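PDB 5BY3: BtGH115A from Bacteroides thetaiotaomicron, which acts as an alpha-glucuronidase of glycoside hydrolase family 115 with specificity for decorated arabinogalactans, removing 4-O-methyl-glucuronic acid. Local coordinates for residues Arg728-Glu731 against Trp732-Val736; Asn503-Glu506 against Glu507-Asn510. One frame throughout, in Å; residues are numbered along the deposited sequence.

Interaction 1: Arg728-Glu731 against Trp732-Val736; sequences RSEE and WKENV
K733 runs back along the carbonyl oxygens of E730, S729 and R728, a worked example of a side chain lying along the first turn of its own helix. Its CB rests 3.3 Å from E730 O. Because CG is anti to the carbonyl carbon, beside the backbone N that donates to S729 O (chi1 -83°), it comes within 3.4 Å of S729 O. The extended chain then carries CD past the same oxygen and CE to 3.8 Å from R728 O, and NZ ends in a salt bridge with E508 of a loop distant in sequence. S729 is the N-cap: its OG accepts from W732 N at 3.3 Å, a nearly straight bond (N-H...O 162°). R728 CG lies over the rim of one indole face of W732 and V736 CG1 over the rim of the opposite one; W732 NE1 is hydrogen-bonded to D368. E730 and E734 run side by side, their carboxylate planes within 19° of parallel, with OE2 of E730 only 3.0 Å from OE1 of E734. Two carboxylates this close would probably repel unless a cation or a proton intervened; R505, salt-bridged to both, is likely to supply the balancing charge.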
ATOM      1  N   ARG A 728     -13.790   2.435  15.838  1.00 39.79           N
ATOM      2  CA  ARG A 728     -12.510   2.070  16.406  1.00 37.55           C
ATOM      3  C   ARG A 728     -12.669   1.691  17.892  1.00 38.01           C
ATOM      4  O   ARG A 728     -12.146   2.369  18.776  1.00 41.05           O
ATOM      5  CB  ARG A 728     -11.516   3.212  16.207  1.00 39.33           C
ATOM      6  CG  ARG A 728     -11.592   3.864  14.820  1.00 42.12           C
ATOM      7  CD  ARG A 728     -10.279   4.399  14.286  1.00 39.78           C
ATOM      8  NE  ARG A 728      -9.748   5.526  15.075  1.00 50.45           N
ATOM      9  CZ  ARG A 728     -10.136   6.788  14.956  1.00 51.97           C
ATOM     10  NH1 ARG A 728     -11.100   7.119  14.102  1.00 70.37           N
ATOM     11  NH2 ARG A 728      -9.602   7.726  15.701  1.00 49.85           N
ATOM     12  N   SER A 729     -13.378   0.593  18.122  1.00 33.30           N
ATOM     13  CA  SER A 729     -13.674   0.045  19.435  1.00 38.68           C
ATOM     14  C   SER A 729     -12.510  -0.741  20.011  1.00 39.47           C
ATOM     15  O   SER A 729     -11.524  -0.982  19.336  1.00 40.21           O
ATOM     16  CB  SER A 729     -14.839  -0.937  19.291  1.00 42.47           C
ATOM     17  OG  SER A 729     -14.532  -1.912  18.306  1.00 44.59           O
ATOM     18  N   GLU A 730     -12.653  -1.160  21.252  1.00 39.89           N
ATOM     19  CA  GLU A 730     -11.663  -2.001  21.921  1.00 45.58           C
ATOM     20  C   GLU A 730     -11.371  -3.315  21.134  1.00 49.03           C
ATOM     21  O   GLU A 730     -10.194  -3.656  20.915  1.00 47.11           O
ATOM     22  CB  GLU A 730     -12.137  -2.294  23.357  1.00 48.84           C
ATOM     23  CG  GLU A 730     -11.129  -2.998  24.257  1.00 58.71           C
ATOM     24  CD  GLU A 730      -9.825  -2.229  24.384  1.00 60.53           C
ATOM     25  OE1 GLU A 730      -9.859  -0.970  24.397  1.00 55.70           O
ATOM     26  OE2 GLU A 730      -8.767  -2.892  24.451  1.00 62.12           O
ATOM     27  N   GLU A 731     -12.427  -4.012  20.684  1.00 43.01           N
ATOM     28  CA  GLU A 731     -12.288  -5.216  19.877  1.00 39.46           C
ATOM     29  C   GLU A 731     -11.607  -4.997  18.525  1.00 41.90           C
ATOM     30  O   GLU A 731     -10.771  -5.807  18.113  1.00 40.53           O
ATOM     31  CB  GLU A 731     -13.625  -5.908  19.651  1.00 40.95           C
ATOM     32  CG  GLU A 731     -13.495  -7.327  19.152  1.00 34.28           C
ATOM     33  CD  GLU A 731     -14.828  -8.026  19.086  1.00 42.71           C
ATOM     34  OE1 GLU A 731     -15.640  -7.792  18.140  1.00 40.55           O
ATOM     35  OE2 GLU A 731     -15.049  -8.847  19.992  1.00 46.46           O
ATOM     36  N   TRP A 732     -11.972  -3.921  17.839  1.00 39.74           N
ATOM     37  CA  TRP A 732     -11.327  -3.573  16.600  1.00 37.22           C
ATOM     38  C   TRP A 732      -9.814  -3.312  16.830  1.00 39.19           C
ATOM     39  O   TRP A 732      -8.993  -3.603  15.961  1.00 39.82           O
ATOM     40  CB  TRP A 732     -12.027  -2.391  15.910  1.00 35.97           C
ATOM     41  CG  TRP A 732     -11.261  -1.907  14.692  1.00 38.10           C
ATOM     42  CD1 TRP A 732     -11.348  -2.381  13.400  1.00 34.51           C
ATOM     43  CD2 TRP A 732     -10.218  -0.919  14.681  1.00 38.67           C
ATOM     44  NE1 TRP A 732     -10.443  -1.709  12.579  1.00 34.66           N
ATOM     45  CE2 TRP A 732      -9.744  -0.810  13.340  1.00 37.17           C
ATOM     46  CE3 TRP A 732      -9.662  -0.088  15.663  1.00 38.84           C
ATOM     47  CZ2 TRP A 732      -8.757   0.108  12.967  1.00 34.67           C
ATOM     48  CZ3 TRP A 732      -8.646   0.794  15.282  1.00 36.12           C
ATOM     49  CH2 TRP A 732      -8.212   0.875  13.953  1.00 31.07           C
ATOM     50  N   LYS A 733      -9.458  -2.804  18.000  1.00 40.37           N
ATOM     51  CA  LYS A 733      -8.069  -2.433  18.280  1.00 40.58           C
ATOM     52  C   LYS A 733      -7.281  -3.720  18.432  1.00 38.45           C
ATOM     53  O   LYS A 733      -6.226  -3.866  17.855  1.00 39.64           O
ATOM     54  CB  LYS A 733      -7.960  -1.568  19.551  1.00 40.22           C
ATOM     55  CG  LYS A 733      -8.241  -0.087  19.309  1.00 40.07           C
ATOM     56  CD  LYS A 733      -8.325   0.669  20.623  1.00 37.23           C
ATOM     57  CE  LYS A 733      -8.686   2.144  20.423  1.00 32.77           C
ATOM     58  NZ  LYS A 733      -8.878   2.810  21.752  1.00 31.33           N
ATOM     59  N   GLU A 734      -7.832  -4.631  19.217  1.00 40.06           N
ATOM     60  CA  GLU A 734      -7.352  -5.980  19.392  1.00 40.82           C
ATOM     61  C   GLU A 734      -7.230  -6.659  18.037  1.00 39.66           C
ATOM     62  O   GLU A 734      -6.187  -7.243  17.740  1.00 38.23           O
ATOM     63  CB  GLU A 734      -8.333  -6.754  20.290  1.00 46.17           C
ATOM     64  CG  GLU A 734      -7.886  -7.031  21.715  1.00 56.88           C
ATOM     65  CD  GLU A 734      -6.994  -5.944  22.289  1.00 71.01           C
ATOM     66  OE1 GLU A 734      -7.512  -4.842  22.544  1.00 91.30           O
ATOM     67  OE2 GLU A 734      -5.778  -6.181  22.486  1.00 68.99           O
ATOM     68  N   ASN A 735      -8.293  -6.569  17.228  1.00 36.31           N
ATOM     69  CA  ASN A 735      -8.367  -7.255  15.952  1.00 32.79           C
ATOM     70  C   ASN A 735      -7.159  -6.872  15.084  1.00 33.86           C
ATOM     71  O   ASN A 735      -6.440  -7.732  14.659  1.00 40.47           O
ATOM     72  CB  ASN A 735      -9.679  -6.924  15.210  1.00 31.92           C
ATOM     73  CG  ASN A 735     -10.894  -7.779  15.670  1.00 32.01           C
ATOM     74  OD1 ASN A 735     -10.833  -8.577  16.632  1.00 30.85           O
ATOM     75  ND2 ASN A 735     -12.018  -7.602  14.955  1.00 27.16           N
ATOM     76  N   VAL A 736      -6.927  -5.593  14.830  1.00 33.58           N
ATOM     77  CA  VAL A 736      -5.927  -5.181  13.841  1.00 34.62           C
ATOM     78  C   VAL A 736      -4.460  -5.341  14.291  1.00 36.51           C
ATOM     79  O   VAL A 736      -3.583  -5.459  13.466  1.00 37.26           O
ATOM     80  CB  VAL A 736      -6.174  -3.736  13.368  1.00 36.88           C
ATOM     81  CG1 VAL A 736      -7.506  -3.649  12.638  1.00 31.46           C
ATOM     82  CG2 VAL A 736      -6.125  -2.749  14.534  1.00 34.84           C
TER

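Interaction 2: Asn503-Glu506 against Glu507-Asn510; sequences NTRE and EEKN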
ATOM      1  N   ASN A 503       3.447  -4.596  22.900  1.00 35.51           N
ATOM      2  CA  ASN A 503       2.067  -4.668  23.410  1.00 38.51           C
ATOM      3  C   ASN A 503       1.669  -3.330  24.077  1.00 39.73           C
ATOM      4  O   ASN A 503       1.129  -3.303  25.179  1.00 42.25           O
ATOM      5  CB  ASN A 503       1.901  -5.876  24.391  1.00 36.67           C
ATOM      6  CG  ASN A 503       0.429  -6.275  24.632  1.00 42.85           C
ATOM      7  OD1 ASN A 503      -0.476  -5.923  23.853  1.00 43.37           O
ATOM      8  ND2 ASN A 503       0.189  -7.021  25.720  1.00 38.29           N
ATOM      9  N   THR A 504       1.998  -2.217  23.436  1.00 38.87           N
ATOM     10  CA  THR A 504       1.662  -0.889  23.952  1.00 36.33           C
ATOM     11  C   THR A 504       0.568  -0.303  23.046  1.00 39.99           C
ATOM     12  O   THR A 504       0.244  -0.861  22.007  1.00 38.76           O
ATOM     13  CB  THR A 504       2.889   0.071  23.924  1.00 37.23           C
ATOM     14  OG1 THR A 504       3.445   0.092  22.617  1.00 38.67           O
ATOM     15  CG2 THR A 504       3.981  -0.339  24.899  1.00 35.76           C
ATOM     16  N   ARG A 505      -0.023   0.814  23.443  1.00 45.87           N
ATOM     17  CA  ARG A 505      -0.961   1.527  22.580  1.00 43.46           C
ATOM     18  C   ARG A 505      -0.602   2.994  22.450  1.00 43.94           C
ATOM     19  O   ARG A 505       0.135   3.555  23.284  1.00 44.32           O
ATOM     20  CB  ARG A 505      -2.421   1.288  23.010  1.00 42.35           C
ATOM     21  CG  ARG A 505      -3.043   0.230  22.128  1.00 42.52           C
ATOM     22  CD  ARG A 505      -3.725  -0.887  22.863  1.00 47.00           C
ATOM     23  NE  ARG A 505      -5.063  -0.479  23.248  1.00 60.04           N
ATOM     24  CZ  ARG A 505      -6.111  -1.292  23.378  1.00 63.53           C
ATOM     25  NH1 ARG A 505      -6.012  -2.599  23.119  1.00 72.81           N
ATOM     26  NH2 ARG A 505      -7.266  -0.780  23.749  1.00 54.33           N
ATOM     27  N   GLU A 506      -1.074   3.576  21.355  1.00 41.34           N
ATOM     28  CA  GLU A 506      -0.963   5.001  21.075  1.00 38.84           C
ATOM     29  C   GLU A 506      -2.359   5.605  21.038  1.00 38.48           C
ATOM     30  O   GLU A 506      -3.344   4.877  20.856  1.00 35.67           O
ATOM     31  CB  GLU A 506      -0.217   5.241  19.769  1.00 40.11           C
ATOM     32  CG  GLU A 506       1.286   5.239  19.927  1.00 49.77           C
ATOM     33  CD  GLU A 506       1.823   6.309  20.893  1.00 54.31           C
ATOM     34  OE1 GLU A 506       1.500   7.501  20.762  1.00 55.53           O
ATOM     35  OE2 GLU A 506       2.605   5.957  21.785  1.00 59.08           O
ATOM     36  N   GLU A 507      -2.424   6.921  21.268  1.00 43.50           N
ATOM     37  CA  GLU A 507      -3.668   7.707  21.425  1.00 41.97           C
ATOM     38  C   GLU A 507      -4.687   7.213  22.451  1.00 41.97           C
ATOM     39  O   GLU A 507      -5.880   7.467  22.308  1.00 42.75           O
ATOM     40  CB  GLU A 507      -4.329   7.970  20.077  1.00 45.98           C
ATOM     41  CG  GLU A 507      -3.384   8.684  19.110  1.00 49.12           C
ATOM     42  CD  GLU A 507      -3.956   8.804  17.711  1.00 51.34           C
ATOM     43  OE1 GLU A 507      -5.079   8.284  17.469  1.00 49.40           O
ATOM     44  OE2 GLU A 507      -3.267   9.425  16.865  1.00 54.62           O
ATOM     45  N   GLU A 508      -4.214   6.570  23.517  1.00 46.41           N
ATOM     46  CA  GLU A 508      -5.121   6.029  24.536  1.00 48.49           C
ATOM     47  C   GLU A 508      -5.429   6.939  25.720  1.00 53.47           C
ATOM     48  O   GLU A 508      -6.306   6.575  26.533  1.00 58.15           O
ATOM     49  CB  GLU A 508      -4.608   4.711  25.090  1.00 43.77           C
ATOM     50  CG  GLU A 508      -4.916   3.480  24.270  1.00 43.52           C
ATOM     51  CD  GLU A 508      -6.378   3.124  24.188  1.00 47.72           C
ATOM     52  OE1 GLU A 508      -7.172   3.489  25.073  1.00 53.02           O
ATOM     53  OE2 GLU A 508      -6.732   2.456  23.217  1.00 46.74           O
ATOM     54  N   LYS A 509      -4.736   8.080  25.862  1.00 48.52           N
ATOM     55  CA  LYS A 509      -5.075   9.042  26.982  1.00 67.10           C
ATOM     56  C   LYS A 509      -4.860   8.486  28.421  1.00 70.15           C
ATOM     57  O   LYS A 509      -5.323   9.083  29.401  1.00 79.40           O
ATOM     58  CB  LYS A 509      -6.537   9.577  26.899  1.00 64.27           C
ATOM     59  CG  LYS A 509      -7.002  10.219  25.589  1.00 69.71           C
ATOM     60  CD  LYS A 509      -8.495  10.517  25.663  1.00 68.65           C
ATOM     61  CE  LYS A 509      -9.085  10.779  24.284  1.00 73.24           C
ATOM     62  NZ  LYS A 509     -10.502  10.311  24.165  1.00 71.54           N
ATOM     63  N   ASN A 510      -4.228   7.315  28.515  1.00 68.38           N
ATOM     64  CA  ASN A 510      -3.799   6.690  29.761  1.00 63.60           C
ATOM     65  C   ASN A 510      -2.319   6.304  29.572  1.00 73.70           C
ATOM     66  O   ASN A 510      -1.968   5.745  28.522  1.00 73.15           O
ATOM     67  CB  ASN A 510      -4.664   5.464  30.097  1.00 54.52           C
ATOM     68  CG  ASN A 510      -4.459   4.957  31.521  1.00 55.96           C
ATOM     69  OD1 ASN A 510      -3.410   5.136  32.128  1.00 59.61           O
ATOM     70  ND2 ASN A 510      -5.468   4.309  32.058  1.00 55.80           N
TER
HETATM   71  O   HOH W   1      -5.139   2.867  21.039  1.00 46.65           O
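R505 lays its CB against CG of E508, 3.6 Å away, and from that aliphatic overlap the two chains run on to meet again at their charged ends. OE2 of E508 sits at the edge of the guanidinium, near its plane, and accepts from both NE and NH2 of R505, at 3.4 and 3.3 Å respectively; both bonds are weak and bent, and the flat groups are turned 48° to each other, a weak bifurcated arrangement within a salt bridge. The guanidinium's stronger partners are E730 and E734 of helix 730-738. The return of E508 towards R505 is consistent with the left-handed backbone conformation of E507, which turns the chain, and with the bend of E508 itself (chi2 -66°). A water bridges backbone and side chain, donating to E506 O and to E508 OE2 at 2.7 Å each. The same OE2 also takes K733, so a single oxygen serves several donors; an alanine here would probably leave K733 without this carboxylate, take one acceptor from NE and NH2 of R505, and cost the water one of its two acceptors. E506 is salt-bridged to R620 and R514, while E507 reaches R399. The turn lies in the loop between helices 476-495 and 523-543, with its R505 and E508 side turned to the start of helix 730-738.

In the fold
Interaction 2 comes first along the chain and closes more than two hundred residues before interaction 1 opens, yet their centres are 12 Å apart. They share no helix or sheet: one is a loop between helices 476-495 and 523-543, the other the first turn of helix 730-738, within the range of the family's C-terminal domain. Three salt bridges join them, K733 NZ to E508 OE2 at 2.6 Å, E730 OE1 to R505 NH2 at 2.7 Å, and R505 NH1 to E734 OE1, and K733 CD packs on R505 NH2. Each side contributes both signs of charge, which illustrates how an ion-pair network can tie sequence-distant parts of a multidomain enzyme together.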